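Side-chain contacts in enzyme subtilase SubTY from Bacillus sp. TY145 (Bacillus sp., PDB 5FFN), which hydrolyses peptide bonds, probably as a subtilisin-like serine endopeptidase that carries bound calcium and sodium ions: residues Tyr92-Gln97 and Ala261-Ser266; Val204-Ser209 and Gly291-Gly296; Ser234-Ser237 and Gly243-Thr246; Pro255-Leu260 and Thr278-Arg283. One frame throughout, in Å; residues are numbered along the deposited sequence.

Interaction 1. Residues Tyr92-Gln97 and Ala261-Ser266; sequences YGVAPQ and AAKIWS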
loop_
_atom_site.group_PDB
_atom_site.type_symbol
_atom_site.label_atom_id
_atom_site.label_comp_id
_atom_site.label_asym_id
_atom_site.label_seq_id
_atom_site.Cartn_x
_atom_site.Cartn_y
_atom_site.Cartn_z
ATOM N N TYR A 92 16.897 5.623 3.119
ATOM C CA TYR A 92 16.967 4.279 2.561
ATOM C C TYR A 92 15.620 3.544 2.620
ATOM O O TYR A 92 14.976 3.580 3.627
ATOM C CB TYR A 92 17.948 3.442 3.367
ATOM C CG TYR A 92 19.359 3.734 2.949
ATOM C CD1 TYR A 92 19.885 3.112 1.830
ATOM C CD2 TYR A 92 20.129 4.678 3.627
ATOM C CE1 TYR A 92 21.174 3.385 1.387
ATOM C CE2 TYR A 92 21.456 4.964 3.184
ATOM C CZ TYR A 92 21.949 4.307 2.080
ATOM O OH TYR A 92 23.229 4.523 1.578
ATOM N N GLY A 93 15.281 2.846 1.561
ATOM C CA GLY A 93 14.099 1.965 1.532
ATOM C C GLY A 93 14.548 0.552 1.775
ATOM O O GLY A 93 15.716 0.300 2.107
ATOM N N VAL A 94 13.635 -0.396 1.590
ATOM C CA VAL A 94 13.968 -1.780 1.843
ATOM C C VAL A 94 14.956 -2.399 0.847
ATOM O O VAL A 94 15.816 -3.202 1.250
ATOM C CB VAL A 94 12.690 -2.661 1.962
ATOM C CG1 VAL A 94 13.065 -4.076 2.363
ATOM C CG2 VAL A 94 11.760 -2.079 2.960
ATOM N N ALA A 95 14.820 -2.068 -0.440
ATOM C CA ALA A 95 15.498 -2.731 -1.531
ATOM C C ALA A 95 16.121 -1.675 -2.480
ATOM O O ALA A 95 15.665 -1.455 -3.616
ATOM C CB ALA A 95 14.553 -3.626 -2.278
ATOM N N PRO A 96 17.177 -1.006 -1.993
ATOM C CA PRO A 96 17.754 0.160 -2.693
ATOM C C PRO A 96 18.392 -0.127 -4.065
ATOM O O PRO A 96 18.565 0.803 -4.857
ATOM C CB PRO A 96 18.797 0.680 -1.689
ATOM C CG PRO A 96 19.189 -0.564 -0.941
ATOM C CD PRO A 96 17.883 -1.282 -0.732
ATOM N N GLN A 97 18.694 -1.388 -4.365
ATOM C CA GLN A 97 19.189 -1.779 -5.683
ATOM C C GLN A 97 18.111 -2.216 -6.662
ATOM O O GLN A 97 18.430 -2.505 -7.823
ATOM C CB GLN A 97 20.334 -2.829 -5.588
ATOM C CG GLN A 97 21.692 -2.179 -5.228
ATOM C CD GLN A 97 21.827 -1.806 -3.770
ATOM O OE1 GLN A 97 21.902 -2.692 -2.938
ATOM N NE2 GLN A 97 21.883 -0.492 -3.446
ATOM N N ALA A 261 9.859 -8.194 -0.636
ATOM C CA ALA A 261 9.714 -9.124 -1.759
ATOM C C ALA A 261 10.862 -8.984 -2.799
ATOM O O ALA A 261 11.457 -9.981 -3.239
ATOM C CB ALA A 261 8.350 -8.938 -2.443
ATOM N N ALA A 262 11.157 -7.749 -3.190
ATOM C CA ALA A 262 12.233 -7.483 -4.188
ATOM C C ALA A 262 13.606 -7.927 -3.671
ATOM O O ALA A 262 14.419 -8.515 -4.426
ATOM C CB ALA A 262 12.265 -6.018 -4.542
ATOM N N LYS A 263 13.841 -7.649 -2.393
ATOM C CA LYS A 263 15.066 -8.028 -1.690
ATOM C C LYS A 263 15.248 -9.545 -1.685
ATOM O O LYS A 263 16.340 -10.040 -2.047
ATOM C CB LYS A 263 15.101 -7.421 -0.291
ATOM C CG LYS A 263 16.421 -7.616 0.484
ATOM C CD LYS A 263 16.282 -7.108 1.911
ATOM C CE LYS A 263 17.501 -7.399 2.763
ATOM N NZ LYS A 263 18.789 -6.785 2.260
ATOM N N ILE A 264 14.186 -10.272 -1.317
ATOM C CA ILE A 264 14.192 -11.727 -1.304
ATOM C C ILE A 264 14.431 -12.272 -2.727
ATOM O O ILE A 264 15.301 -13.146 -2.948
ATOM C CB ILE A 264 12.881 -12.290 -0.683
ATOM C CG1 ILE A 264 12.765 -11.869 0.804
ATOM C CG2 ILE A 264 12.765 -13.812 -0.839
ATOM C CD1 ILE A 264 11.356 -12.127 1.402
ATOM N N TRP A 265 13.714 -11.701 -3.699
ATOM C CA TRP A 265 13.754 -12.208 -5.065
ATOM C C TRP A 265 15.151 -12.059 -5.686
ATOM O O TRP A 265 15.621 -12.944 -6.377
ATOM C CB TRP A 265 12.732 -11.495 -5.937
ATOM C CG TRP A 265 12.179 -12.333 -7.015
ATOM C CD1 TRP A 265 12.592 -13.599 -7.415
ATOM C CD2 TRP A 265 11.017 -12.039 -7.789
ATOM N NE1 TRP A 265 11.770 -14.066 -8.412
ATOM C CE2 TRP A 265 10.781 -13.145 -8.641
ATOM C CE3 TRP A 265 10.143 -10.943 -7.850
ATOM C CZ2 TRP A 265 9.715 -13.180 -9.541
ATOM C CZ3 TRP A 265 9.100 -10.988 -8.777
ATOM C CH2 TRP A 265 8.892 -12.096 -9.577
ATOM N N SER A 266 15.764 -10.910 -5.428
ATOM C CA SER A 266 17.101 -10.596 -5.898
ATOM C C SER A 266 18.115 -11.593 -5.343
ATOM O O SER A 266 19.027 -12.036 -6.064
ATOM C CB SER A 266 17.481 -9.185 -5.499
ATOM O OG SER A 266 18.823 -8.913 -5.919
#

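Interaction 2. Residues Val204-Ser209 and Gly291-Gly296; sequences VADFSS and GGIGAG. With CA (calcium ion), chain D.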
loop_
_atom_site.group_PDB
_atom_site.type_symbol
_atom_site.label_atom_id
_atom_site.label_comp_id
_atom_site.label_asym_id
_atom_site.label_seq_id
_atom_site.Cartn_x
_atom_site.Cartn_y
_atom_site.Cartn_z
ATOM N N VAL A 204 -1.057 -4.220 15.630
ATOM C CA VAL A 204 -1.809 -3.739 14.487
ATOM C C VAL A 204 -2.448 -2.383 14.827
ATOM O O VAL A 204 -3.123 -2.259 15.877
ATOM C CB VAL A 204 -2.888 -4.750 14.054
ATOM C CG1 VAL A 204 -3.640 -4.257 12.809
ATOM C CG2 VAL A 204 -2.232 -6.105 13.765
ATOM N N ALA A 205 -2.301 -1.394 13.934
ATOM C CA ALA A 205 -2.991 -0.089 14.141
ATOM C C ALA A 205 -4.500 -0.262 14.054
ATOM O O ALA A 205 -5.029 -1.036 13.246
ATOM C CB ALA A 205 -2.474 1.010 13.188
ATOM N N ASP A 206 -5.216 0.476 14.910
ATOM C CA ASP A 206 -6.655 0.393 14.939
ATOM C C ASP A 206 -7.272 0.705 13.563
ATOM O O ASP A 206 -8.287 0.135 13.230
ATOM C CB ASP A 206 -7.261 1.327 15.983
ATOM C CG ASP A 206 -7.005 0.909 17.412
ATOM O OD1 ASP A 206 -6.395 -0.142 17.697
ATOM O OD2 ASP A 206 -7.456 1.707 18.273
ATOM N N PHE A 207 -6.662 1.607 12.781
ATOM C CA PHE A 207 -7.256 2.011 11.512
ATOM C C PHE A 207 -7.207 0.904 10.473
ATOM O O PHE A 207 -7.955 0.957 9.518
ATOM C CB PHE A 207 -6.664 3.313 10.918
ATOM C CG PHE A 207 -5.191 3.245 10.546
ATOM C CD1 PHE A 207 -4.774 2.542 9.421
ATOM C CD2 PHE A 207 -4.231 3.882 11.333
ATOM C CE1 PHE A 207 -3.450 2.461 9.101
ATOM C CE2 PHE A 207 -2.891 3.828 11.013
ATOM C CZ PHE A 207 -2.481 3.121 9.908
ATOM N N SER A 208 -6.286 -0.045 10.632
ATOM C CA SER A 208 -6.050 -1.082 9.591
ATOM C C SER A 208 -7.293 -1.942 9.365
ATOM O O SER A 208 -7.943 -2.386 10.292
ATOM C CB SER A 208 -4.811 -1.912 9.956
ATOM O OG SER A 208 -4.402 -2.806 8.936
ATOM N N SER A 209 -7.645 -2.176 8.097
ATOM C CA SER A 209 -8.838 -2.960 7.812
ATOM C C SER A 209 -8.630 -4.413 8.224
ATOM O O SER A 209 -7.557 -4.988 8.011
ATOM C CB SER A 209 -9.234 -2.893 6.347
ATOM O OG SER A 209 -9.647 -1.601 5.937
ATOM N N GLY A 291 -0.747 -8.489 18.919
ATOM C CA GLY A 291 -1.168 -7.197 19.428
ATOM C C GLY A 291 -2.153 -6.504 18.510
ATOM O O GLY A 291 -1.977 -6.519 17.261
ATOM N N GLY A 292 -3.174 -5.880 19.105
ATOM C CA GLY A 292 -4.168 -5.144 18.357
ATOM C C GLY A 292 -5.521 -5.814 18.356
ATOM O O GLY A 292 -5.661 -7.002 18.690
ATOM N N ILE A 293 -6.541 -5.044 18.011
ATOM C CA ILE A 293 -7.909 -5.508 18.076
ATOM C C ILE A 293 -8.124 -6.665 17.087
ATOM O O ILE A 293 -7.947 -6.477 15.878
ATOM C CB ILE A 293 -8.889 -4.351 17.756
ATOM C CG1 ILE A 293 -8.836 -3.308 18.890
ATOM C CG2 ILE A 293 -10.320 -4.870 17.536
ATOM C CD1 ILE A 293 -9.534 -2.041 18.588
ATOM N N GLY A 294 -8.519 -7.826 17.587
ATOM C CA GLY A 294 -8.676 -9.019 16.727
ATOM C C GLY A 294 -7.426 -9.848 16.432
ATOM O O GLY A 294 -7.505 -10.901 15.756
ATOM N N ALA A 295 -6.279 -9.403 16.916
ATOM C CA ALA A 295 -5.042 -10.113 16.728
ATOM C C ALA A 295 -4.980 -11.202 17.781
ATOM O O ALA A 295 -5.600 -11.100 18.848
ATOM C CB ALA A 295 -3.784 -9.161 16.798
ATOM N N GLY A 296 -4.261 -12.270 17.491
ATOM C CA GLY A 296 -4.127 -13.349 18.475
ATOM C C GLY A 296 -3.136 -14.367 17.998
ATOM O O GLY A 296 -2.479 -14.181 16.978
HETATM CA CA CA D . -1.459 -13.716 14.963
HETATM O O HOH W 1 -5.571 -2.469 16.718
HETATM O O HOH W 2 -0.384 -13.019 12.917
#

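Interaction 3. Residues Ser234-Ser237 and Gly243-Thr246; sequences SVES and GYNT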
loop_
_atom_site.group_PDB
_atom_site.type_symbol
_atom_site.label_atom_id
_atom_site.label_comp_id
_atom_site.label_asym_id
_atom_site.label_seq_id
_atom_site.Cartn_x
_atom_site.Cartn_y
_atom_site.Cartn_z
ATOM N N SER A 234 3.138 6.382 10.957
ATOM C CA SER A 234 4.230 7.375 11.076
ATOM C C SER A 234 5.513 6.976 10.391
ATOM O O SER A 234 6.553 6.831 11.011
ATOM C CB SER A 234 4.463 7.761 12.529
ATOM O OG SER A 234 3.264 8.205 13.084
ATOM N N VAL A 235 5.407 6.779 9.088
ATOM C CA VAL A 235 6.482 6.348 8.230
ATOM C C VAL A 235 7.063 7.522 7.449
ATOM O O VAL A 235 6.403 8.112 6.584
ATOM C CB VAL A 235 5.998 5.236 7.204
ATOM C CG1 VAL A 235 7.038 4.929 6.172
ATOM C CG2 VAL A 235 5.619 3.965 7.991
ATOM N N GLU A 236 8.327 7.811 7.714
ATOM C CA GLU A 236 9.093 8.794 6.947
ATOM C C GLU A 236 9.644 8.255 5.648
ATOM O O GLU A 236 10.179 7.139 5.566
ATOM C CB GLU A 236 10.242 9.310 7.819
ATOM C CG GLU A 236 11.048 10.409 7.197
ATOM C CD GLU A 236 12.099 10.988 8.158
ATOM O OE1 GLU A 236 12.270 10.420 9.280
ATOM O OE2 GLU A 236 12.690 12.042 7.787
ATOM N N SER A 237 9.496 9.036 4.575
ATOM C CA SER A 237 10.030 8.660 3.308
ATOM C C SER A 237 10.195 9.928 2.454
ATOM O O SER A 237 9.954 11.056 2.950
ATOM C CB SER A 237 9.102 7.639 2.600
ATOM O OG SER A 237 9.691 7.104 1.462
ATOM N N GLY A 243 12.064 16.842 -0.475
ATOM C CA GLY A 243 12.494 16.522 0.878
ATOM C C GLY A 243 11.875 15.198 1.312
ATOM O O GLY A 243 11.871 14.231 0.536
ATOM N N TYR A 244 11.357 15.198 2.533
ATOM C CA TYR A 244 10.820 13.984 3.203
ATOM C C TYR A 244 9.561 14.329 3.911
ATOM O O TYR A 244 9.334 15.463 4.235
ATOM C CB TYR A 244 11.852 13.394 4.200
ATOM C CG TYR A 244 13.148 13.212 3.525
ATOM C CD1 TYR A 244 14.074 14.257 3.462
ATOM C CD2 TYR A 244 13.447 12.038 2.851
ATOM C CE1 TYR A 244 15.247 14.110 2.772
ATOM C CE2 TYR A 244 14.606 11.882 2.163
ATOM C CZ TYR A 244 15.516 12.946 2.122
ATOM O OH TYR A 244 16.668 12.819 1.427
ATOM N N ASN A 245 8.724 13.339 4.172
ATOM C CA ASN A 245 7.490 13.542 4.873
ATOM C C ASN A 245 7.114 12.269 5.609
ATOM O O ASN A 245 7.616 11.190 5.252
ATOM C CB ASN A 245 6.404 13.982 3.883
ATOM C CG ASN A 245 5.176 14.468 4.538
ATOM O OD1 ASN A 245 5.184 14.937 5.686
ATOM N ND2 ASN A 245 4.058 14.366 3.815
ATOM N N THR A 246 6.324 12.434 6.647
ATOM C CA THR A 246 5.883 11.362 7.514
ATOM C C THR A 246 4.379 11.242 7.402
ATOM O O THR A 246 3.614 12.118 7.847
ATOM C CB THR A 246 6.395 11.523 8.978
ATOM O OG1 THR A 246 7.824 11.485 8.964
ATOM C CG2 THR A 246 5.861 10.438 9.885
#

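Interaction 4. Residues Pro255-Leu260 and Thr278-Arg283; sequences PHVAGL and TELQNR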
loop_
_atom_site.group_PDB
_atom_site.type_symbol
_atom_site.label_atom_id
_atom_site.label_comp_id
_atom_site.label_asym_id
_atom_site.label_seq_id
_atom_site.Cartn_x
_atom_site.Cartn_y
_atom_site.Cartn_z
ATOM N N PRO A 255 4.445 -0.992 0.686
ATOM C CA PRO A 255 5.803 -0.954 0.153
ATOM C C PRO A 255 6.902 -1.571 0.990
ATOM O O PRO A 255 7.939 -1.935 0.414
ATOM C CB PRO A 255 6.070 0.536 -0.058
ATOM C CG PRO A 255 5.148 1.250 0.867
ATOM C CD PRO A 255 3.904 0.371 0.831
ATOM N N HIS A 256 6.704 -1.713 2.302
ATOM C CA HIS A 256 7.683 -2.458 3.112
ATOM C C HIS A 256 7.703 -3.880 2.602
ATOM O O HIS A 256 8.760 -4.481 2.444
ATOM C CB HIS A 256 7.369 -2.429 4.611
ATOM C CG HIS A 256 7.719 -1.111 5.290
ATOM N ND1 HIS A 256 6.856 -0.030 5.324
ATOM C CD2 HIS A 256 8.849 -0.711 5.929
ATOM C CE1 HIS A 256 7.424 0.957 6.009
ATOM N NE2 HIS A 256 8.640 0.576 6.369
ATOM N N VAL A 257 6.516 -4.398 2.306
ATOM C CA VAL A 257 6.384 -5.757 1.833
ATOM C C VAL A 257 6.840 -5.896 0.368
ATOM O O VAL A 257 7.527 -6.846 0.030
ATOM C CB VAL A 257 4.941 -6.288 2.037
ATOM C CG1 VAL A 257 4.796 -7.718 1.407
ATOM C CG2 VAL A 257 4.587 -6.288 3.508
ATOM N N ALA A 258 6.455 -4.966 -0.499
ATOM C CA ALA A 258 6.915 -4.986 -1.887
ATOM C C ALA A 258 8.427 -4.926 -1.930
ATOM O O ALA A 258 9.070 -5.663 -2.692
ATOM C CB ALA A 258 6.314 -3.843 -2.652
ATOM N N GLY A 259 8.993 -4.062 -1.086
ATOM C CA GLY A 259 10.436 -3.930 -1.017
ATOM C C GLY A 259 11.111 -5.205 -0.514
ATOM O O GLY A 259 12.138 -5.630 -1.062
ATOM N N LEU A 260 10.574 -5.765 0.559
ATOM C CA LEU A 260 11.080 -7.016 1.114
ATOM C C LEU A 260 11.005 -8.114 0.057
ATOM O O LEU A 260 11.986 -8.848 -0.148
ATOM C CB LEU A 260 10.323 -7.429 2.352
ATOM C CG LEU A 260 10.821 -8.740 2.994
ATOM C CD1 LEU A 260 12.244 -8.594 3.453
ATOM C CD2 LEU A 260 9.899 -9.196 4.141
ATOM N N THR A 278 5.036 -17.467 -1.271
ATOM C CA THR A 278 5.005 -18.518 -0.266
ATOM C C THR A 278 6.036 -18.246 0.829
ATOM O O THR A 278 5.788 -18.517 1.999
ATOM C CB THR A 278 5.255 -19.889 -0.953
ATOM O OG1 THR A 278 4.126 -20.152 -1.779
ATOM C CG2 THR A 278 5.419 -21.007 0.011
ATOM N N GLU A 279 7.188 -17.752 0.435
ATOM C CA GLU A 279 8.274 -17.476 1.367
ATOM C C GLU A 279 7.951 -16.208 2.187
ATOM O O GLU A 279 8.300 -16.139 3.358
ATOM C CB GLU A 279 9.594 -17.400 0.623
ATOM C CG GLU A 279 10.750 -16.907 1.388
ATOM C CD GLU A 279 11.188 -17.731 2.599
ATOM O OE1 GLU A 279 10.590 -18.750 3.010
ATOM O OE2 GLU A 279 12.158 -17.270 3.219
ATOM N N LEU A 280 7.257 -15.240 1.600
ATOM C CA LEU A 280 6.698 -14.138 2.430
ATOM C C LEU A 280 5.772 -14.670 3.532
ATOM O O LEU A 280 5.833 -14.236 4.694
ATOM C CB LEU A 280 5.989 -13.060 1.583
ATOM C CG LEU A 280 6.853 -12.164 0.705
ATOM C CD1 LEU A 280 5.933 -11.356 -0.270
ATOM C CD2 LEU A 280 7.718 -11.230 1.559
ATOM N N GLN A 281 4.915 -15.608 3.167
ATOM C CA GLN A 281 4.023 -16.231 4.104
ATOM C C GLN A 281 4.828 -16.993 5.175
ATOM O O GLN A 281 4.515 -16.897 6.361
ATOM C CB GLN A 281 3.083 -17.149 3.354
ATOM C CG GLN A 281 2.145 -16.401 2.383
ATOM C CD GLN A 281 1.317 -17.360 1.526
ATOM O OE1 GLN A 281 1.529 -18.570 1.612
ATOM N NE2 GLN A 281 0.413 -16.827 0.665
ATOM N N ASN A 282 5.862 -17.748 4.752
ATOM C CA ASN A 282 6.668 -18.570 5.692
ATOM C C ASN A 282 7.349 -17.645 6.703
ATOM O O ASN A 282 7.300 -17.891 7.904
ATOM C CB ASN A 282 7.751 -19.382 4.967
ATOM C CG ASN A 282 7.193 -20.457 4.052
ATOM O OD1 ASN A 282 6.044 -20.917 4.206
ATOM N ND2 ASN A 282 8.000 -20.871 3.110
ATOM N N ARG A 283 7.909 -16.562 6.193
ATOM C CA ARG A 283 8.596 -15.563 7.035
ATOM C C ARG A 283 7.611 -14.904 7.997
ATOM O O ARG A 283 7.957 -14.616 9.151
ATOM C CB ARG A 283 9.288 -14.515 6.182
ATOM C CG ARG A 283 10.593 -15.036 5.504
ATOM C CD ARG A 283 11.204 -13.947 4.696
ATOM N NE ARG A 283 12.410 -14.405 3.978
ATOM C CZ ARG A 283 13.511 -13.682 3.786
ATOM N NH1 ARG A 283 13.656 -12.478 4.301
ATOM N NH2 ARG A 283 14.500 -14.172 3.061
#

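Interaction 1. Residues Tyr92-Gln97 and Ala261-Ser266
Ala95 points its methyl almost straight at that of Ala262, which is met from the side, with Ala95 CB 4.0 Å from Ala262 CB. Ala95 CB also lies against the helix backbone, 4.1 Å from Lys263 N. With such small side chains the loop comes close to the helix, and the CA atoms of Ala95 and Lys263 are 5.3 Å apart. The lysine chain leaves with CG opposite the backbone N (chi1 -173°) and stays extended to CE. Its aliphatic part therefore reaches out across the loop at Val94. Lys263 CD rests 4.0 Å from Val94 O, a packing contact. In the subtilase fold helix 250-267 is a central helix, and its first turn probably carries the catalytic serine. The loop 92-97 leads into strand 99-104 and covers one side of this helix further along. Ala262 also touches Ile29 and Val31 of the sheet. The Val94 branch CG1 points to the lysine chain and lies 4.4 Å from Lys263 CD. The lysine bends only at its last torsion (chi4 60°), which turns the ammonium group aside. Lys263 NZ is then held by Thr24 O and Tyr15 OH. The same Tyr15 hydroxyl also bonds to Val94 O.

Interaction 2. Residues Val204-Ser209 and Gly291-Gly296
Val204 turns its CG2 branch toward the carbonyl of Gly291, and Val204 CG2 comes to 3.5 Å from Gly291 O. This methyl sits beside the valine's own backbone nitrogen, which uses the same oxygen. The bond from Val204 N to Gly291 O is 3.0 Å long and nearly straight at 169°. The donor sits well above the carbonyl plane, 52° out of it. Asp206 and Ile293 form the second side-chain pair. They cross at about a right angle, and Asp206 OD1 lies 3.8 Å from Ile293 CD1. Both side chains first run off to the side of the contact and then bring their ends together. In Asp206 this follows from CG standing beside the backbone N (chi1 -70°). In the subtilase domain the first segment leaves strand 201-204 and the second is a loop after helix 273-286. Each holds a tight turn: type I from Ala205 to Ser208, type II from Gly292 to Ala295. One water bridges the two segments. It donates to Val204 O at 2.6 Å and to Asp206 OD1 at 2.7 Å. It accepts from Ile293 N at 3.0 Å. Asp206 OD1 also takes a salt bridge from Arg203, which probably favours the charged carboxylate. Arg210 reaches both segments as well, bonding to Ala205 O and Ile293 O. Further along, Gly296 O binds a calcium ion at 2.3 Å. Asp288, Ile289, Gly298, Asp300 and a water are the other ligands of this ion.

Interaction 3. Residues Ser234-Ser237 and Gly243-Thr246
Glu236 and Thr246 face each other as a non-hydrogen-bonded pair in the beta hairpin of strands 235-238 and 244-247. The hairpin is a small two-stranded sheet, separate from the main sheet of the subtilase fold. Glu236 CB packs against the threonine hydroxyl, 3.4 Å from Thr246 OG1. Its CG stands anti to the backbone N (chi1 -175°) and passes Thr246 OG1 at 3.8 Å. From there the extended chain rises off the sheet, slanting to the Tyr244 side. The carboxylate ends almost perpendicular to the tyrosine ring, with planes 80° apart. Glu236 OE2 is 3.9 Å from Tyr244 CB, while OE1 bonds to Ser4 OG. On the other side of the threonine, Thr246 CG2 covers the backbone of Ser234, 3.5 Å from Ser234 C. The next pair, Ser237 and Asn245, is hydrogen-bonded. Ser237 N to Asn245 O and Asn245 N to Ser237 O both measure 2.9 Å. The Ser237 side chain lies on the other face and bonds to His75 O. Tyr244 OH bonds to Asp44, and the ring meets His42 edge-to-face. Ser237 O also sits at the edge of the tyrosine ring, near its plane, 3.6 Å from Tyr244 CD2.

Interaction 4. Residues Pro255-Leu260 and Thr278-Arg283
Leu280 packs against Val257 and Leu260 where two consecutive helices of the subtilase fold, 250-267 and 273-286, lie against each other. The short segments run at 117° to one another, and their axes come no closer than 11.7 Å. At this spacing the side chains, not the backbones, make the contact.

In Leu280 the first torsion (chi1 -70°) sends CG toward the other helix, and an extended chi2 splays the methyls to two apolar neighbours. Leu280 CD1 meets the valine branch Val257 CG1 at 4.2 Å, the two side chains passing at a slant. Leu280 CD2 meets Leu260 CD2 at 3.9 Å. The two leucine chains run antiparallel past one another. Leu260 also packs on Pro308 and Val310, so the chain end lies against the same leucine. Val257 reaches Val228 and Ala230 of strand 228-231, and so packs this helix against the main sheet.

Leu260 and Arg283 bring a methyl against a charged group. Leu260 CD1 approaches the guanidinium obliquely, 4.2 Å from Arg283 NH1. That nitrogen bonds to Arg309 O.

The remaining polar contacts lie within helix 273-286. Arg283 NE forms a salt bridge of 3.0 Å with Glu279 OE2, one helical turn back. The carboxylate oxygen is nearly in the guanidinium plane, but the nitrogen lies 40° out of the carboxylate plane. The two bonds on NE and NH1 probably hold the rotation of the guanidinium. The other glutamate oxygen, Glu279 OE1, takes a weak bond of 3.3 Å from Asn282 ND2.

Interactions 1 and 4 share helix 250-267, and their centres are 10 Å apart. They touch directly: Ala95 CB is 3.4 Å from Gly259 O. Interaction 3 comes just before that helix in the chain and touches interaction 4 where Val235 CG1 lies 4.0 Å from His256 CE1. Interaction 2 includes a calcium ligand. Its centre is 27 Å from that of interaction 1 and 19 Å from that of interaction 4, but its nearest atoms are about 7 Å from those of interaction 3. Its segments bracket interactions 3 and 4 along the chain. The loop 92-97 and helix 273-286 thus both pack on the helix that probably carries the catalytic serine, and the hairpin of interaction 3 leads into it.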